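Local atomic coordinates of trehalose-6-phosphate phosphatase (Neosartorya fumigata, PDB entry 5DXL), a protein that is a phosphatase of the haloacid dehalogenase (HAD) superfamily, built from an alpha/beta core domain and a smaller cap domain. Residues D100-L104 against A105-D109; P148-G151 against A152-R156; E157-K160 against M161-T165; G216-F219 against T220-D223. One frame throughout, in Å; residues are numbered along the deposited sequence.

Interaction 1 of 4, residues D100-L104 against A105-D109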
loop_
_atom_site.group_PDB
_atom_site.type_symbol
_atom_site.label_atom_id
_atom_site.label_comp_id
_atom_site.label_asym_id
_atom_site.label_seq_id
_atom_site.Cartn_x
_atom_site.Cartn_y
_atom_site.Cartn_z
ATOM N N ASP A 100 8.216 -1.298 18.303
ATOM C CA ASP A 100 6.906 -1.895 18.560
ATOM C C ASP A 100 6.050 -2.013 17.305
ATOM O O ASP A 100 5.813 -1.031 16.604
ATOM C CB ASP A 100 6.145 -1.082 19.609
ATOM C CG ASP A 100 6.905 -0.963 20.919
ATOM O OD1 ASP A 100 7.579 -1.940 21.311
ATOM O OD2 ASP A 100 6.833 0.115 21.547
ATOM N N TRP A 101 5.590 -3.226 17.033
ATOM C CA TRP A 101 4.613 -3.447 15.974
ATOM C C TRP A 101 3.204 -3.362 16.533
ATOM O O TRP A 101 2.925 -3.941 17.584
ATOM C CB TRP A 101 4.816 -4.812 15.341
ATOM C CG TRP A 101 5.992 -4.912 14.432
ATOM C CD1 TRP A 101 7.278 -5.213 14.777
ATOM C CD2 TRP A 101 5.986 -4.733 13.016
ATOM N NE1 TRP A 101 8.072 -5.232 13.656
ATOM C CE2 TRP A 101 7.300 -4.937 12.562
ATOM C CE3 TRP A 101 4.991 -4.415 12.085
ATOM C CZ2 TRP A 101 7.644 -4.846 11.215
ATOM C CZ3 TRP A 101 5.337 -4.312 10.754
ATOM C CH2 TRP A 101 6.650 -4.530 10.330
ATOM N N GLU A 102 2.319 -2.650 15.842
ATOM C CA GLU A 102 0.916 -2.679 16.222
ATOM C C GLU A 102 0.150 -3.639 15.328
ATOM O O GLU A 102 0.296 -3.613 14.101
ATOM C CB GLU A 102 0.274 -1.296 16.155
ATOM C CG GLU A 102 -1.243 -1.386 16.368
ATOM C CD GLU A 102 -1.906 -0.070 16.725
ATOM O OE1 GLU A 102 -1.281 0.997 16.544
ATOM O OE2 GLU A 102 -3.069 -0.118 17.186
ATOM N N ASN A 103 -0.670 -4.484 15.947
ATOM C CA ASN A 103 -1.549 -5.387 15.224
ATOM C C ASN A 103 -2.886 -4.694 15.031
ATOM O O ASN A 103 -3.724 -4.677 15.933
ATOM C CB ASN A 103 -1.719 -6.703 15.996
ATOM C CG ASN A 103 -2.512 -7.746 15.228
ATOM O OD1 ASN A 103 -3.319 -7.427 14.354
ATOM N ND2 ASN A 103 -2.279 -9.014 15.558
ATOM N N LEU A 104 -3.088 -4.118 13.853
ATOM C CA LEU A 104 -4.257 -3.283 13.628
ATOM C C LEU A 104 -5.534 -4.111 13.537
ATOM O O LEU A 104 -6.625 -3.600 13.802
ATOM C CB LEU A 104 -4.065 -2.433 12.362
ATOM C CG LEU A 104 -2.936 -1.411 12.537
ATOM C CD1 LEU A 104 -2.608 -0.682 11.241
ATOM C CD2 LEU A 104 -3.326 -0.416 13.615
ATOM N N ALA A 105 -5.414 -5.386 13.176
ATOM C CA ALA A 105 -6.573 -6.252 13.157
ATOM C C ALA A 105 -7.035 -6.469 14.582
ATOM O O ALA A 105 -8.208 -6.283 14.885
ATOM C CB ALA A 105 -6.263 -7.588 12.483
ATOM N N GLU A 106 -6.096 -6.829 15.457
ATOM C CA GLU A 106 -6.453 -7.105 16.839
ATOM C C GLU A 106 -6.901 -5.845 17.583
ATOM O O GLU A 106 -7.637 -5.944 18.557
ATOM C CB GLU A 106 -5.292 -7.784 17.572
ATOM C CG GLU A 106 -5.231 -9.280 17.291
ATOM C CD GLU A 106 -6.405 -10.027 17.913
ATOM O OE1 GLU A 106 -6.573 -9.919 19.146
ATOM O OE2 GLU A 106 -7.157 -10.713 17.181
ATOM N N SER A 107 -6.476 -4.678 17.118
ATOM C CA SER A 107 -6.899 -3.421 17.729
ATOM C C SER A 107 -8.304 -3.008 17.303
ATOM O O SER A 107 -8.848 -2.032 17.807
ATOM C CB SER A 107 -5.911 -2.310 17.395
ATOM O OG SER A 107 -4.623 -2.655 17.858
ATOM N N SER A 108 -8.887 -3.758 16.375
ATOM C CA SER A 108 -10.237 -3.464 15.896
ATOM C C SER A 108 -11.250 -4.448 16.477
ATOM O O SER A 108 -10.887 -5.506 16.968
ATOM C CB SER A 108 -10.286 -3.513 14.365
ATOM O OG SER A 108 -10.317 -4.847 13.883
ATOM N N ASP A 109 -12.532 -4.102 16.394
ATOM C CA ASP A 109 -13.604 -5.022 16.764
ATOM C C ASP A 109 -13.928 -5.918 15.569
ATOM O O ASP A 109 -14.541 -5.474 14.604
ATOM C CB ASP A 109 -14.835 -4.225 17.225
ATOM C CG ASP A 109 -16.062 -5.091 17.478
ATOM O OD1 ASP A 109 -15.998 -6.333 17.389
ATOM O OD2 ASP A 109 -17.123 -4.504 17.787
#
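Asn103 and Glu106 carry this local contact, where a strand ends and the chain turns. The Asn103 side chain leans over the turn that follows it, its CG swung away from the backbone N by a chi1 of -174°. This sends OD1 to the amides ahead. OD1 takes the N-H of Glu106 at 3.0 Å in a nearly straight bond of 168°. The donor stands well above the plane of the Asn103 amide, not on a lone pair. The N-H of Ala105 adds a weak bond to the same OD1, at 3.2 Å. The other half of the amide, ND2, packs against the Glu106 side chain, with CG of Glu106 3.4 Å from ND2. The Glu106 chain bends at its second torsion, and its carboxylate plane is turned 69° from the amide of Asn103. The backbone closes the same turn, since Ser107 N donates to Asn103 O at 3.0 Å. A side-chain oxygen and a backbone oxygen of one asparagine thus both take amides ahead of it, the pattern of an Asx motif. A type I turn from Ala105 to Ser108 overlaps it. Ala105 O accepts there from both N and OG of Ser108, with the OG bond at 2.7 Å. In one of the two Ser107 conformers OG lies 3.1 Å from Glu102 OE2, so this link is doubtful. Strand 101-103 is an outermost strand of the mixed core sheet and pairs with strand 92-94. Beyond it, Ala105 touches Val137 and Ser108 touches Phe187, and the chain runs on to helix 112-125.

Interaction 2 of 4, residues P148-G151 against A152-R156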
loop_
_atom_site.group_PDB
_atom_site.type_symbol
_atom_site.label_atom_id
_atom_site.label_comp_id
_atom_site.label_asym_id
_atom_site.label_seq_id
_atom_site.Cartn_x
_atom_site.Cartn_y
_atom_site.Cartn_z
ATOM N N PRO A 148 -22.640 -21.831 -12.676
ATOM C CA PRO A 148 -22.249 -20.440 -12.936
ATOM C C PRO A 148 -23.365 -19.411 -12.733
ATOM O O PRO A 148 -23.145 -18.423 -12.038
ATOM C CB PRO A 148 -21.794 -20.480 -14.392
ATOM C CG PRO A 148 -21.283 -21.870 -14.567
ATOM C CD PRO A 148 -22.202 -22.738 -13.751
ATOM N N GLU A 149 -24.539 -19.635 -13.314
ATOM C CA GLU A 149 -25.614 -18.656 -13.184
ATOM C C GLU A 149 -26.166 -18.588 -11.762
ATOM O O GLU A 149 -26.379 -17.496 -11.233
ATOM C CB GLU A 149 -26.739 -18.978 -14.173
ATOM C CG GLU A 149 -26.346 -18.790 -15.632
ATOM C CD GLU A 149 -27.204 -19.625 -16.572
ATOM O OE1 GLU A 149 -28.451 -19.562 -16.466
ATOM O OE2 GLU A 149 -26.633 -20.360 -17.407
ATOM N N TYR A 150 -26.407 -19.744 -11.150
ATOM C CA TYR A 150 -26.980 -19.764 -9.812
ATOM C C TYR A 150 -25.950 -19.272 -8.800
ATOM O O TYR A 150 -26.293 -18.565 -7.866
ATOM C CB TYR A 150 -27.488 -21.159 -9.433
ATOM C CG TYR A 150 -28.245 -21.202 -8.118
ATOM C CD1 TYR A 150 -29.397 -20.446 -7.932
ATOM C CD2 TYR A 150 -27.819 -22.005 -7.069
ATOM C CE1 TYR A 150 -30.091 -20.473 -6.736
ATOM C CE2 TYR A 150 -28.524 -22.056 -5.862
ATOM C CZ TYR A 150 -29.662 -21.286 -5.709
ATOM O OH TYR A 150 -30.376 -21.315 -4.518
ATOM N N GLY A 151 -24.685 -19.632 -9.002
ATOM C CA GLY A 151 -23.618 -19.104 -8.153
ATOM C C GLY A 151 -23.571 -17.585 -8.158
ATOM O O GLY A 151 -23.491 -16.936 -7.098
ATOM N N ALA A 152 -23.614 -17.003 -9.351
ATOM C CA ALA A 152 -23.574 -15.555 -9.490
ATOM C C ALA A 152 -24.784 -14.918 -8.816
ATOM O O ALA A 152 -24.671 -13.873 -8.175
ATOM C CB ALA A 152 -23.502 -15.147 -10.959
ATOM N N PHE A 153 -25.940 -15.559 -8.967
ATOM C CA PHE A 153 -27.168 -15.094 -8.334
ATOM C C PHE A 153 -27.047 -15.100 -6.816
ATOM O O PHE A 153 -27.344 -14.105 -6.148
ATOM C CB PHE A 153 -28.346 -15.972 -8.777
ATOM C CG PHE A 153 -29.601 -15.775 -7.968
ATOM C CD1 PHE A 153 -30.310 -14.587 -8.042
ATOM C CD2 PHE A 153 -30.078 -16.792 -7.153
ATOM C CE1 PHE A 153 -31.468 -14.407 -7.303
ATOM C CE2 PHE A 153 -31.242 -16.622 -6.410
ATOM C CZ PHE A 153 -31.933 -15.423 -6.490
ATOM N N GLN A 154 -26.601 -16.226 -6.282
ATOM C CA GLN A 154 -26.418 -16.363 -4.846
ATOM C C GLN A 154 -25.451 -15.305 -4.329
ATOM O O GLN A 154 -25.646 -14.741 -3.255
ATOM C CB GLN A 154 -25.899 -17.760 -4.503
ATOM C CG GLN A 154 -26.921 -18.878 -4.705
ATOM C CD GLN A 154 -27.963 -18.903 -3.603
ATOM O OE1 GLN A 154 -28.820 -18.019 -3.530
ATOM N NE2 GLN A 154 -27.891 -19.908 -2.738
ATOM N N ALA A 155 -24.404 -15.046 -5.099
ATOM C CA ALA A 155 -23.406 -14.064 -4.677
ATOM C C ALA A 155 -23.986 -12.654 -4.674
ATOM O O ALA A 155 -23.723 -11.881 -3.753
ATOM C CB ALA A 155 -22.179 -14.144 -5.571
ATOM N N ARG A 156 -24.798 -12.319 -5.678
ATOM C CA ARG A 156 -25.461 -11.015 -5.692
ATOM C C ARG A 156 -26.388 -10.876 -4.488
ATOM O O ARG A 156 -26.428 -9.829 -3.852
ATOM C CB ARG A 156 -26.260 -10.801 -6.984
ATOM C CG ARG A 156 -25.402 -10.602 -8.213
ATOM C CD ARG A 156 -26.227 -10.141 -9.405
ATOM N NE ARG A 156 -27.229 -11.124 -9.814
ATOM C CZ ARG A 156 -26.992 -12.126 -10.657
ATOM N NH1 ARG A 156 -25.778 -12.300 -11.174
ATOM N NH2 ARG A 156 -27.965 -12.965 -10.988
HETATM O O HOH W 1 -27.291 -15.132 -12.471
HETATM O O HOH W 2 -31.613 -18.969 -3.280
#
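Tyr150 meets both Phe153 and Gln154 in the first turns of the alpha helix 148-164. The residues are three and four apart along the helix, so their side chains share one side of it. Backbone bonds come first. Ala152, Phe153, Gln154 and Ala155 each donate to the carbonyl four residues back. The bond from Gln154 N to Tyr150 O is short and nearly straight, at 2.8 Å and 169°. Just before this run, Asp147 OD2 accepts from Tyr150 N.

The aromatic contact is oblique. The Tyr150 and Phe153 planes are 33° apart, and CE1 of Tyr150 lies 3.7 Å from CD2 of Phe153, close to the plane of the phenylalanine ring. In both residues a first torsion near 180° makes the ring lean the same way along the helix.

Gln154 supplies a CH-pi contact. Its chain folds back at the second torsion (chi2 -76°), and CG sits over one face of the tyrosine ring, 3.8 Å from the centroid. The flat amide then lies almost parallel to the ring. NE2 of Gln154 is held by Thr127 OG1, which helps to fix the rotation of the amide, and Gln154 also packs on Trp141 of strand 139-142.

Two waters complete the polar links. One bridges Tyr150 OH and Gln154 OE1. The other donates to Glu149 O at 2.8 Å and accepts from NH2 of Arg156 at 2.7 Å, lying at the edge of the guanidinium, in its plane.

Interaction 3 of 4, residues E157-K160 against M161-T165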
loop_
_atom_site.group_PDB
_atom_site.type_symbol
_atom_site.label_atom_id
_atom_site.label_comp_id
_atom_site.label_asym_id
_atom_site.label_seq_id
_atom_site.Cartn_x
_atom_site.Cartn_y
_atom_site.Cartn_z
ATOM N N GLU A 157 -27.123 -11.939 -4.171
ATOM C CA GLU A 157 -28.065 -11.884 -3.060
ATOM C C GLU A 157 -27.334 -11.792 -1.725
ATOM O O GLU A 157 -27.711 -11.013 -0.845
ATOM C CB GLU A 157 -28.992 -13.101 -3.087
ATOM C CG GLU A 157 -29.777 -13.213 -4.397
ATOM C CD GLU A 157 -30.712 -12.021 -4.616
ATOM O OE1 GLU A 157 -31.716 -11.937 -3.884
ATOM O OE2 GLU A 157 -30.442 -11.173 -5.507
ATOM N N CYS A 158 -26.258 -12.558 -1.600
ATOM C CA CYS A 158 -25.466 -12.552 -0.377
ATOM C C CYS A 158 -24.780 -11.201 -0.176
ATOM O O CYS A 158 -24.737 -10.675 0.937
ATOM C CB CYS A 158 -24.441 -13.683 -0.418
ATOM S SG CYS A 158 -23.422 -13.794 1.087
ATOM N N ARG A 159 -24.256 -10.639 -1.261
ATOM C CA ARG A 159 -23.614 -9.338 -1.206
ATOM C C ARG A 159 -24.586 -8.260 -0.746
ATOM O O ARG A 159 -24.256 -7.457 0.121
ATOM C CB ARG A 159 -23.023 -8.964 -2.566
ATOM C CG ARG A 159 -22.354 -7.599 -2.557
ATOM C CD ARG A 159 -21.720 -7.235 -3.885
ATOM N NE ARG A 159 -20.969 -5.985 -3.751
ATOM C CZ ARG A 159 -20.157 -5.491 -4.680
ATOM N NH1 ARG A 159 -19.985 -6.135 -5.825
ATOM N NH2 ARG A 159 -19.513 -4.351 -4.461
ATOM N N LYS A 160 -25.785 -8.245 -1.321
ATOM C CA LYS A 160 -26.774 -7.248 -0.931
ATOM C C LYS A 160 -27.073 -7.358 0.560
ATOM O O LYS A 160 -27.137 -6.351 1.269
ATOM C CB LYS A 160 -28.060 -7.402 -1.753
ATOM C CG LYS A 160 -29.174 -6.481 -1.291
ATOM C CD LYS A 160 -30.432 -6.631 -2.137
ATOM C CE LYS A 160 -31.595 -5.870 -1.516
ATOM N NZ LYS A 160 -32.714 -5.662 -2.475
HETATM N N MSE A 161 -27.217 -8.588 1.039
HETATM C CA MSE A 161 -27.489 -8.830 2.447
HETATM C C MSE A 161 -26.382 -8.273 3.342
HETATM O O MSE A 161 -26.658 -7.569 4.314
HETATM C CB MSE A 161 -27.664 -10.319 2.703
HETATM C CG MSE A 161 -27.885 -10.667 4.148
HETATM SE SE MSE A 161 -28.711 -12.421 4.296
HETATM C CE MSE A 161 -30.292 -12.044 3.256
ATOM N N LEU A 162 -25.133 -8.582 3.003
ATOM C CA LEU A 162 -23.992 -8.102 3.788
ATOM C C LEU A 162 -23.879 -6.578 3.784
ATOM O O LEU A 162 -23.550 -5.970 4.805
ATOM C CB LEU A 162 -22.693 -8.725 3.265
ATOM C CG LEU A 162 -22.615 -10.229 3.541
ATOM C CD1 LEU A 162 -21.413 -10.862 2.867
ATOM C CD2 LEU A 162 -22.614 -10.511 5.037
ATOM N N GLU A 163 -24.140 -5.958 2.637
ATOM C CA GLU A 163 -24.043 -4.505 2.525
ATOM C C GLU A 163 -25.072 -3.789 3.396
ATOM O O GLU A 163 -24.800 -2.716 3.937
ATOM C CB GLU A 163 -24.206 -4.069 1.066
ATOM C CG GLU A 163 -23.004 -4.384 0.187
ATOM C CD GLU A 163 -23.296 -4.211 -1.297
ATOM O OE1 GLU A 163 -24.484 -4.231 -1.683
ATOM O OE2 GLU A 163 -22.335 -4.055 -2.078
ATOM N N GLU A 164 -26.249 -4.388 3.530
ATOM C CA GLU A 164 -27.343 -3.753 4.255
ATOM C C GLU A 164 -27.315 -4.049 5.749
ATOM O O GLU A 164 -28.081 -3.467 6.517
ATOM C CB GLU A 164 -28.680 -4.192 3.664
ATOM C CG GLU A 164 -28.944 -3.594 2.297
ATOM C CD GLU A 164 -30.123 -4.230 1.594
ATOM O OE1 GLU A 164 -30.771 -5.120 2.189
ATOM O OE2 GLU A 164 -30.393 -3.837 0.440
ATOM N N THR A 165 -26.438 -4.956 6.162
ATOM C CA THR A 165 -26.375 -5.347 7.563
ATOM C C THR A 165 -24.969 -5.144 8.121
ATOM O O THR A 165 -24.674 -4.111 8.729
ATOM C CB THR A 165 -26.811 -6.822 7.760
ATOM O OG1 THR A 165 -26.027 -7.682 6.922
ATOM C CG2 THR A 165 -28.283 -6.998 7.397
HETATM O O HOH W 3 -19.981 -3.013 -1.650
#
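Arg159 and Glu163 meet because their first torsions differ. Arg159 has CG opposite the backbone N (chi1 179°) and runs straight out to NE, roughly across the helix axis. Glu163 has CG opposite its carbonyl carbon (chi1 -73°) and reaches back toward the preceding turn. The same pairing of torsions brings Lys160 and Glu164 together.

The first pair forms a salt bridge, with NE of Arg159 2.9 Å from OE2 of Glu163. It is not a flat, two-pronged bridge. A single oxygen is used, the hydrogen bond is bent, and the two planar groups are turned 60° apart. OE2 is met from above the carboxylate plane. A water links the pair again, accepting from NH2 of Arg159 and donating to the same OE2 at 2.6 Å.

In the second pair it is CE of Lys160 that touches OE2 of Glu164, at 3.1 Å. The NZ to OE2 distance of 4.1 Å is too long for a salt bridge. On the buried side, Cys158 SG rests 4.0 Å from Leu162 CD1, and both residues pack on Phe120 of helix 112-125. At the helix end Thr165 OG1 donates to Met161 O, a selenomethionine carbonyl, at 2.7 Å. The two oppositely charged pairs therefore differ in kind: the first is a direct bond, doubled by water, while the second probably contributes only a looser electrostatic attraction.

Interaction 4 of 4, residues G216-F219 against T220-D223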
loop_
_atom_site.group_PDB
_atom_site.type_symbol
_atom_site.label_atom_id
_atom_site.label_comp_id
_atom_site.label_asym_id
_atom_site.label_seq_id
_atom_site.Cartn_x
_atom_site.Cartn_y
_atom_site.Cartn_z
ATOM N N GLY A 216 4.274 2.949 -6.765
ATOM C CA GLY A 216 3.639 1.641 -6.746
ATOM C C GLY A 216 3.344 1.167 -8.154
ATOM O O GLY A 216 3.161 1.980 -9.063
ATOM N N ASP A 217 3.280 -0.151 -8.331
ATOM C CA ASP A 217 3.112 -0.724 -9.665
ATOM C C ASP A 217 1.746 -1.330 -9.933
ATOM O O ASP A 217 1.403 -1.574 -11.085
ATOM C CB ASP A 217 4.152 -1.818 -9.898
ATOM C CG ASP A 217 3.945 -3.009 -8.985
ATOM O OD1 ASP A 217 3.836 -2.792 -7.764
ATOM O OD2 ASP A 217 3.902 -4.154 -9.482
ATOM N N ASP A 218 0.979 -1.603 -8.887
ATOM C CA ASP A 218 -0.195 -2.456 -9.093
ATOM C C ASP A 218 -1.537 -1.772 -8.852
ATOM O O ASP A 218 -1.610 -0.573 -8.592
ATOM C CB ASP A 218 -0.064 -3.737 -8.241
ATOM C CG ASP A 218 -0.210 -3.511 -6.727
ATOM O OD1 ASP A 218 -0.780 -2.504 -6.260
ATOM O OD2 ASP A 218 0.244 -4.401 -5.981
ATOM N N PHE A 219 -2.600 -2.563 -8.967
ATOM C CA PHE A 219 -3.966 -2.065 -8.871
ATOM C C PHE A 219 -4.256 -1.499 -7.484
ATOM O O PHE A 219 -4.934 -0.483 -7.361
ATOM C CB PHE A 219 -4.948 -3.196 -9.221
ATOM C CG PHE A 219 -6.393 -2.786 -9.219
ATOM C CD1 PHE A 219 -6.962 -2.193 -10.334
ATOM C CD2 PHE A 219 -7.194 -3.020 -8.109
ATOM C CE1 PHE A 219 -8.301 -1.824 -10.340
ATOM C CE2 PHE A 219 -8.533 -2.651 -8.108
ATOM C CZ PHE A 219 -9.084 -2.054 -9.226
ATOM N N THR A 220 -3.725 -2.141 -6.448
ATOM C CA THR A 220 -3.929 -1.681 -5.078
ATOM C C THR A 220 -3.198 -0.364 -4.817
ATOM O O THR A 220 -3.652 0.472 -4.032
ATOM C CB THR A 220 -3.467 -2.741 -4.034
ATOM O OG1 THR A 220 -2.077 -2.573 -3.717
ATOM C CG2 THR A 220 -3.705 -4.145 -4.561
ATOM N N ASP A 221 -2.060 -0.177 -5.478
ATOM C CA ASP A 221 -1.292 1.042 -5.316
ATOM C C ASP A 221 -2.008 2.256 -5.894
ATOM O O ASP A 221 -1.764 3.381 -5.463
ATOM C CB ASP A 221 0.079 0.877 -5.967
ATOM C CG ASP A 221 0.944 -0.104 -5.223
ATOM O OD1 ASP A 221 0.803 -0.194 -3.987
ATOM O OD2 ASP A 221 1.769 -0.769 -5.876
ATOM N N GLU A 222 -2.882 2.018 -6.862
ATOM C CA GLU A 222 -3.711 3.077 -7.436
ATOM C C GLU A 222 -4.492 3.831 -6.359
ATOM O O GLU A 222 -4.724 5.033 -6.477
ATOM C CB GLU A 222 -4.666 2.496 -8.484
ATOM C CG GLU A 222 -3.950 1.988 -9.735
ATOM C CD GLU A 222 -3.385 3.126 -10.573
ATOM O OE1 GLU A 222 -4.091 4.141 -10.751
ATOM O OE2 GLU A 222 -2.233 3.011 -11.040
ATOM N N ASP A 223 -4.865 3.137 -5.288
ATOM C CA ASP A 223 -5.649 3.777 -4.234
ATOM C C ASP A 223 -4.811 4.800 -3.456
ATOM O O ASP A 223 -5.347 5.786 -2.947
ATOM C CB ASP A 223 -6.248 2.721 -3.295
ATOM C CG ASP A 223 -7.413 1.956 -3.936
ATOM O OD1 ASP A 223 -8.152 2.549 -4.762
ATOM O OD2 ASP A 223 -7.589 0.760 -3.612
HETATM O O HOH W 4 -0.249 1.291 -10.415
#
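Asp218 and Asp221 hold each other's backbone across a tight loop. The Asp218 carboxylate is tucked between its own N and carbonyl carbon (chi1 70°), which turns OD1 forward along the chain. OD1 then accepts from Asp221 N at 2.8 Å, nearly in line with its C-O bond. It also accepts from Thr220 OG1 at 2.9 Å, on the syn side. Thr220 takes the same kind of rotamer (chi1 88°), which aims its hydroxyl back at OD1.

Asp221 turns the other way, with CG beside its backbone N. Its OD2 receives the N-H of Asp218 at 3.2 Å on the anti side, and a weak bond from Asp217 N. Gly216, without a side chain, lets this carboxylate lie against its CA, 3.2 Å from OD2. The other oxygen, OD1, is in a salt bridge with Lys190.

Asp217, Asp218 and Asp221 also gather near Asp26. The Gly-Asp-Asp-x-Thr-Asp sequence after strand 211-216 is motif IV of the HAD superfamily, and Asp26 opens the Asp-x-Asp-Gly-Thr motif I. In relatives such acids line a magnesium site, so this loop is probably part of the active site.

Interactions 2 and 3 are successive parts of helix 148-164, with centres 13 Å apart. They lie in the cap domain with the four-stranded antiparallel sheet. Interaction 4 belongs to the core domain, at the C-terminal end of strand 211-216, and is the contact at the probable active site. Its centre is 29 Å from that of interaction 2 and 27 Å from that of interaction 3. Nearest atoms of interactions 3 and 4 are about 12 Å apart, so the cap helix does not touch the acidic loop. Interaction 1 lies where the chain leaves the core sheet for the cap, about 15 Å from interaction 4 at nearest atoms.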